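6-O-methylguanine DNA methyltransferase (Enterococcus faecalis, PDB 2B6C) is of unconfirmed function but probably takes part in DNA alkylation repair, as a helical-repeat protein of the AlkD-like family. Local coordinates at residues E136-R141 / T170-I175; V143-Q148 / Q176-W181. All coordinates share one frame; numbering follows the deposited sequence. Where two conformers were deposited one is given.

Contact 1 (E136-R141 / T170-I175). With SO4 (sulfate ion), chain I.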
# COMPACT_ATOMS: atom_id res chain seq x y z
N GLU B 136 13.02 27.54 13.16
CA GLU B 136 14.37 27.92 13.58
C GLU B 136 15.45 26.93 13.14
O GLU B 136 16.56 27.33 12.81
CB GLU B 136 14.47 28.06 15.10
CG GLU B 136 13.42 28.91 15.72
CD GLU B 136 13.95 29.73 16.89
OE1 GLU B 136 14.52 30.84 16.64
OE2 GLU B 136 13.80 29.27 18.06
N ASN B 137 15.16 25.63 13.17
CA ASN B 137 16.16 24.62 12.84
C ASN B 137 16.20 24.43 11.32
O ASN B 137 15.17 24.17 10.71
CB ASN B 137 15.85 23.33 13.61
CG ASN B 137 16.89 22.25 13.43
OD1 ASN B 137 17.30 21.95 12.32
ND2 ASN B 137 17.28 21.63 14.51
N PHE B 138 17.37 24.64 10.69
CA PHE B 138 17.44 24.62 9.23
C PHE B 138 17.09 23.26 8.66
O PHE B 138 16.63 23.18 7.50
CB PHE B 138 18.80 25.14 8.65
CG PHE B 138 19.95 24.17 8.81
CD1 PHE B 138 20.07 23.05 7.99
CD2 PHE B 138 20.93 24.37 9.79
CE1 PHE B 138 21.14 22.16 8.12
CE2 PHE B 138 21.99 23.48 9.94
CZ PHE B 138 22.10 22.36 9.08
N TRP B 139 17.29 22.19 9.44
CA TRP B 139 16.87 20.85 9.00
C TRP B 139 15.37 20.78 8.77
O TRP B 139 14.92 20.19 7.76
CB TRP B 139 17.29 19.75 9.98
CG TRP B 139 18.75 19.55 10.05
CD1 TRP B 139 19.56 19.74 11.17
CD2 TRP B 139 19.61 19.12 9.00
NE1 TRP B 139 20.86 19.47 10.85
CE2 TRP B 139 20.93 19.09 9.53
CE3 TRP B 139 19.41 18.77 7.65
CZ2 TRP B 139 22.05 18.71 8.75
CZ3 TRP B 139 20.54 18.40 6.88
CH2 TRP B 139 21.83 18.36 7.43
N ASN B 140 14.57 21.40 9.67
CA ASN B 140 13.13 21.51 9.42
C ASN B 140 12.80 22.28 8.13
O ASN B 140 11.88 21.90 7.41
CB ASN B 140 12.37 22.13 10.60
CG ASN B 140 12.18 21.17 11.75
OD1 ASN B 140 11.95 19.97 11.56
ND2 ASN B 140 12.29 21.69 12.98
N ARG B 141 13.51 23.38 7.87
CA ARG B 141 13.28 24.17 6.64
C ARG B 141 13.73 23.45 5.38
O ARG B 141 13.14 23.65 4.31
CB ARG B 141 13.98 25.52 6.76
CG ARG B 141 13.48 26.28 8.00
CD ARG B 141 13.72 27.79 7.81
NE ARG B 141 15.08 28.13 7.41
CZ ARG B 141 16.13 28.17 8.24
NH1 ARG B 141 16.00 27.87 9.54
NH2 ARG B 141 17.31 28.52 7.76
N THR B 170 20.38 32.44 2.80
CA THR B 170 20.92 31.57 3.84
C THR B 170 22.23 30.92 3.36
O THR B 170 22.27 30.31 2.30
CB THR B 170 19.89 30.52 4.26
OG1 THR B 170 18.72 31.20 4.73
CG2 THR B 170 20.44 29.62 5.38
N GLU B 171 23.27 31.06 4.16
CA GLU B 171 24.63 30.60 3.87
C GLU B 171 24.75 29.07 3.84
O GLU B 171 25.56 28.48 3.10
CB GLU B 171 25.56 31.15 4.95
CG GLU B 171 25.15 32.51 5.55
CD GLU B 171 24.01 32.44 6.60
OE1 GLU B 171 23.96 31.47 7.41
OE2 GLU B 171 23.17 33.37 6.63
N GLU B 172 23.95 28.42 4.70
CA GLU B 172 24.01 26.99 4.91
C GLU B 172 23.95 26.13 3.62
O GLU B 172 22.94 26.17 2.89
CB GLU B 172 22.91 26.56 5.90
CG GLU B 172 22.85 25.05 6.12
CD GLU B 172 24.19 24.48 6.56
OE1 GLU B 172 24.73 24.93 7.59
OE2 GLU B 172 24.70 23.58 5.88
N PHE B 173 25.02 25.36 3.38
CA PHE B 173 25.09 24.39 2.29
C PHE B 173 23.84 23.51 2.18
O PHE B 173 23.30 23.34 1.09
CB PHE B 173 26.35 23.49 2.41
CG PHE B 173 26.33 22.28 1.49
CD1 PHE B 173 26.76 22.38 0.16
CD2 PHE B 173 25.85 21.04 1.95
CE1 PHE B 173 26.73 21.27 -0.70
CE2 PHE B 173 25.80 19.92 1.11
CZ PHE B 173 26.25 20.04 -0.22
N PHE B 174 23.36 22.95 3.28
CA PHE B 174 22.23 22.02 3.21
C PHE B 174 20.93 22.74 2.87
O PHE B 174 19.94 22.12 2.48
CB PHE B 174 22.08 21.24 4.50
CG PHE B 174 23.19 20.25 4.73
CD1 PHE B 174 24.16 20.50 5.70
CD2 PHE B 174 23.27 19.06 3.99
CE1 PHE B 174 25.20 19.57 5.92
CE2 PHE B 174 24.31 18.15 4.21
CZ PHE B 174 25.26 18.41 5.17
N ILE B 175 20.92 24.06 3.04
CA ILE B 175 19.76 24.84 2.65
C ILE B 175 19.86 25.22 1.17
O ILE B 175 18.90 25.03 0.41
CB ILE B 175 19.54 26.05 3.59
CG1 ILE B 175 18.96 25.59 4.94
CG2 ILE B 175 18.69 27.10 2.92
CD1 ILE B 175 17.49 25.09 4.88
S SO4 I . 11.51 24.73 15.02
O1 SO4 I . 11.57 24.16 16.37
O2 SO4 I . 11.17 26.17 15.07
O3 SO4 I . 10.40 24.08 14.30
O4 SO4 I . 12.80 24.52 14.34

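Contact 2 (V143-Q148 / Q176-W181)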
# COMPACT_ATOMS: atom_id res chain seq x y z
N VAL B 143 13.08 20.28 5.03
CA VAL B 143 11.85 19.54 4.77
C VAL B 143 10.81 20.42 4.05
O VAL B 143 10.21 19.94 3.10
CB VAL B 143 11.25 18.87 6.07
CG1 VAL B 143 9.81 18.18 5.79
CG2 VAL B 143 12.21 17.83 6.63
N ALA B 144 10.63 21.69 4.48
CA ALA B 144 9.72 22.63 3.81
C ALA B 144 10.10 22.82 2.33
O ALA B 144 9.22 22.79 1.43
CB ALA B 144 9.65 23.99 4.55
N LEU B 145 11.40 22.95 2.09
CA LEU B 145 11.93 23.17 0.75
C LEU B 145 11.80 21.96 -0.16
O LEU B 145 11.60 22.09 -1.36
CB LEU B 145 13.39 23.63 0.82
CG LEU B 145 13.65 25.08 1.21
CD1 LEU B 145 15.12 25.26 1.65
CD2 LEU B 145 13.32 26.05 0.02
N ASN B 146 11.89 20.77 0.42
CA ASN B 146 11.88 19.55 -0.34
C ASN B 146 10.62 18.72 -0.15
O ASN B 146 10.54 17.60 -0.62
CB ASN B 146 13.16 18.74 -0.03
CG ASN B 146 14.43 19.41 -0.59
OD1 ASN B 146 14.37 20.36 -1.41
ND2 ASN B 146 15.58 18.91 -0.16
N LEU B 147 9.61 19.27 0.55
CA LEU B 147 8.36 18.53 0.78
C LEU B 147 7.73 18.05 -0.52
O LEU B 147 7.14 16.96 -0.58
CB LEU B 147 7.35 19.40 1.56
CG LEU B 147 6.02 18.76 1.98
CD1 LEU B 147 6.25 17.49 2.84
CD2 LEU B 147 5.15 19.78 2.70
N GLN B 148 7.90 18.84 -1.59
CA GLN B 148 7.15 18.63 -2.82
C GLN B 148 7.95 18.00 -3.98
O GLN B 148 7.46 17.96 -5.10
CB GLN B 148 6.55 19.96 -3.26
CG GLN B 148 5.91 20.74 -2.09
CD GLN B 148 5.02 21.83 -2.58
OE1 GLN B 148 3.93 21.57 -3.12
NE2 GLN B 148 5.48 23.06 -2.47
N GLN B 176 21.02 25.68 0.72
CA GLN B 176 21.14 26.10 -0.68
C GLN B 176 20.97 24.88 -1.62
O GLN B 176 20.34 24.99 -2.68
CB GLN B 176 22.45 26.86 -0.93
CG GLN B 176 22.50 28.25 -0.27
CD GLN B 176 21.34 29.09 -0.73
OE1 GLN B 176 20.98 29.03 -1.89
NE2 GLN B 176 20.71 29.83 0.17
N LYS B 177 21.54 23.75 -1.21
CA LYS B 177 21.37 22.47 -1.88
C LYS B 177 19.89 22.10 -2.00
O LYS B 177 19.46 21.65 -3.05
CB LYS B 177 22.06 21.39 -1.07
CG LYS B 177 23.03 20.57 -1.88
CD LYS B 177 22.29 19.63 -2.77
CE LYS B 177 23.19 18.53 -3.22
NZ LYS B 177 23.27 18.49 -4.72
N ALA B 178 19.13 22.31 -0.92
CA ALA B 178 17.70 22.03 -0.88
C ALA B 178 16.92 22.95 -1.83
O ALA B 178 15.97 22.52 -2.49
CB ALA B 178 17.17 22.13 0.54
N ILE B 179 17.34 24.21 -1.92
CA ILE B 179 16.73 25.14 -2.89
C ILE B 179 16.98 24.66 -4.33
O ILE B 179 16.04 24.62 -5.12
CB ILE B 179 17.23 26.60 -2.73
CG1 ILE B 179 16.79 27.17 -1.39
CG2 ILE B 179 16.74 27.52 -3.92
CD1 ILE B 179 17.45 28.52 -1.10
N GLY B 180 18.22 24.29 -4.64
CA GLY B 180 18.56 23.83 -5.97
C GLY B 180 17.83 22.56 -6.39
O GLY B 180 17.35 22.46 -7.51
N TRP B 181 17.80 21.56 -5.51
CA TRP B 181 17.01 20.35 -5.72
C TRP B 181 15.52 20.62 -5.95
O TRP B 181 14.88 19.96 -6.76
CB TRP B 181 17.10 19.46 -4.48
CG TRP B 181 18.24 18.43 -4.47
CD1 TRP B 181 19.30 18.29 -5.38
CD2 TRP B 181 18.44 17.41 -3.47
NE1 TRP B 181 20.11 17.22 -5.00
CE2 TRP B 181 19.62 16.67 -3.84
CE3 TRP B 181 17.73 17.04 -2.30
CZ2 TRP B 181 20.10 15.58 -3.06
CZ3 TRP B 181 18.21 15.97 -1.52
CH2 TRP B 181 19.39 15.25 -1.91

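Contact 1 (E136-R141 / T170-I175)
F138 and I175 face each other with their CA atoms 7.0 Å apart, and W139 and F174 with theirs 8.0 Å apart, where helices 138-146 and 173-186 both begin. F138 carries much of the contact: its CB packs on I175 CG1 at 3.7 Å and its CE1 on F174 CB. With its CG set between the backbone N and the carbonyl carbon (chi1 74°), its ring reaches E172, whose CG lies 3.8 Å from the ring centroid and almost on the ring normal, a CH-pi contact. The E172 carboxylate stacks over the same face, its plane turned 11° from the ring. E172 is also the N-cap of its helix: OE2 accepts from F174 N at 3.0 Å through the anti lone pair, which helps to hold the carboxylate in place. A glutamate thus supplies both an apolar stem and a cap. N137 caps the other helix, its OD1 accepting from W139 N.

Beside this, W139 CH2 stands over one face of the F174 ring, 3.6 Å from F174 CG, the planes inclined at 45° in an oblique pair. T170 CG2 lies loosely at the edge of the R141 guanidinium, while D167 holds both residues by their polar groups. A sulfate, probably from the crystallisation liquor, accepts from E136 N, N137 N, N140 ND2 and K95, without joining the segments. Such side-by-side helix starts are consistent with an AlkD-like helical-repeat fold; W103, preceding helix 104-120, packs edge-to-face with F174.

Contact 2 (V143-Q148 / Q176-W181)
L145 and A178 mark the nearest backbone approach, with CA atoms 6.1 Å apart, between the C-terminal end of helix 138-146 and the first half of helix 173-186. So close a spacing suits alanine: the A178 methyl is small enough to sit directly against the facing helix, where L145 CD1 meets its CB at 3.9 Å. The second leucine branch, CD2, goes to I179 CG1, also at 3.9 Å. I179 points its CB away from the facing helix, yet because chi1 (-65°) sets CG1 beside the backbone N, that branch still borders the leucine. Leucine suits the place because its forked end can serve two neighbours at once.

Such apolar layers between neighbouring helices are consistent with the all-helical, HEAT-like solenoid of the AlkD family, to which this protein belongs by sequence. Here L145 and I179 also share I164 of helix 157-166, so a third helix closes over this side, and A207 of helix 205-211 touches I179 as well.

N146 follows L145, its amide touching both A178 and W181; a short polar side chain near the helix end can reach the neighbouring helix. The amide meets the W181 indole at its edge, near the ring plane, with the two planes 35° apart. On one face of the indole lies the aliphatic part of K177, with CD 3.9 Å above the ring plane; the lysine's ammonium pairs with E210. R111 and D108 of helix 104-120 touch N146 and W181 respectively.

Overall arrangement
Coming from the N terminus, the chain runs through seven helices before it enters 136-141, then 143-148 on the same helix, 138-146. It next passes through helix 157-166, then enters 170-175, which leads into helix 173-186, and continues as 176-181. Contact 1 therefore closes a loop of 28 residues and contact 2 one of 27. The segments alternate, so the two loops cross rather than nest. Both contacts tie helix 138-146 to helix 173-186, which run side by side in the same direction, with helix 157-166 in the connecting chain. The contact centres lie 10 Å apart, contact 2 nearer the chain's centre. T170 O and Q176 NE2, probably hydrogen-bonded, join them, as does packing of L145 against I175.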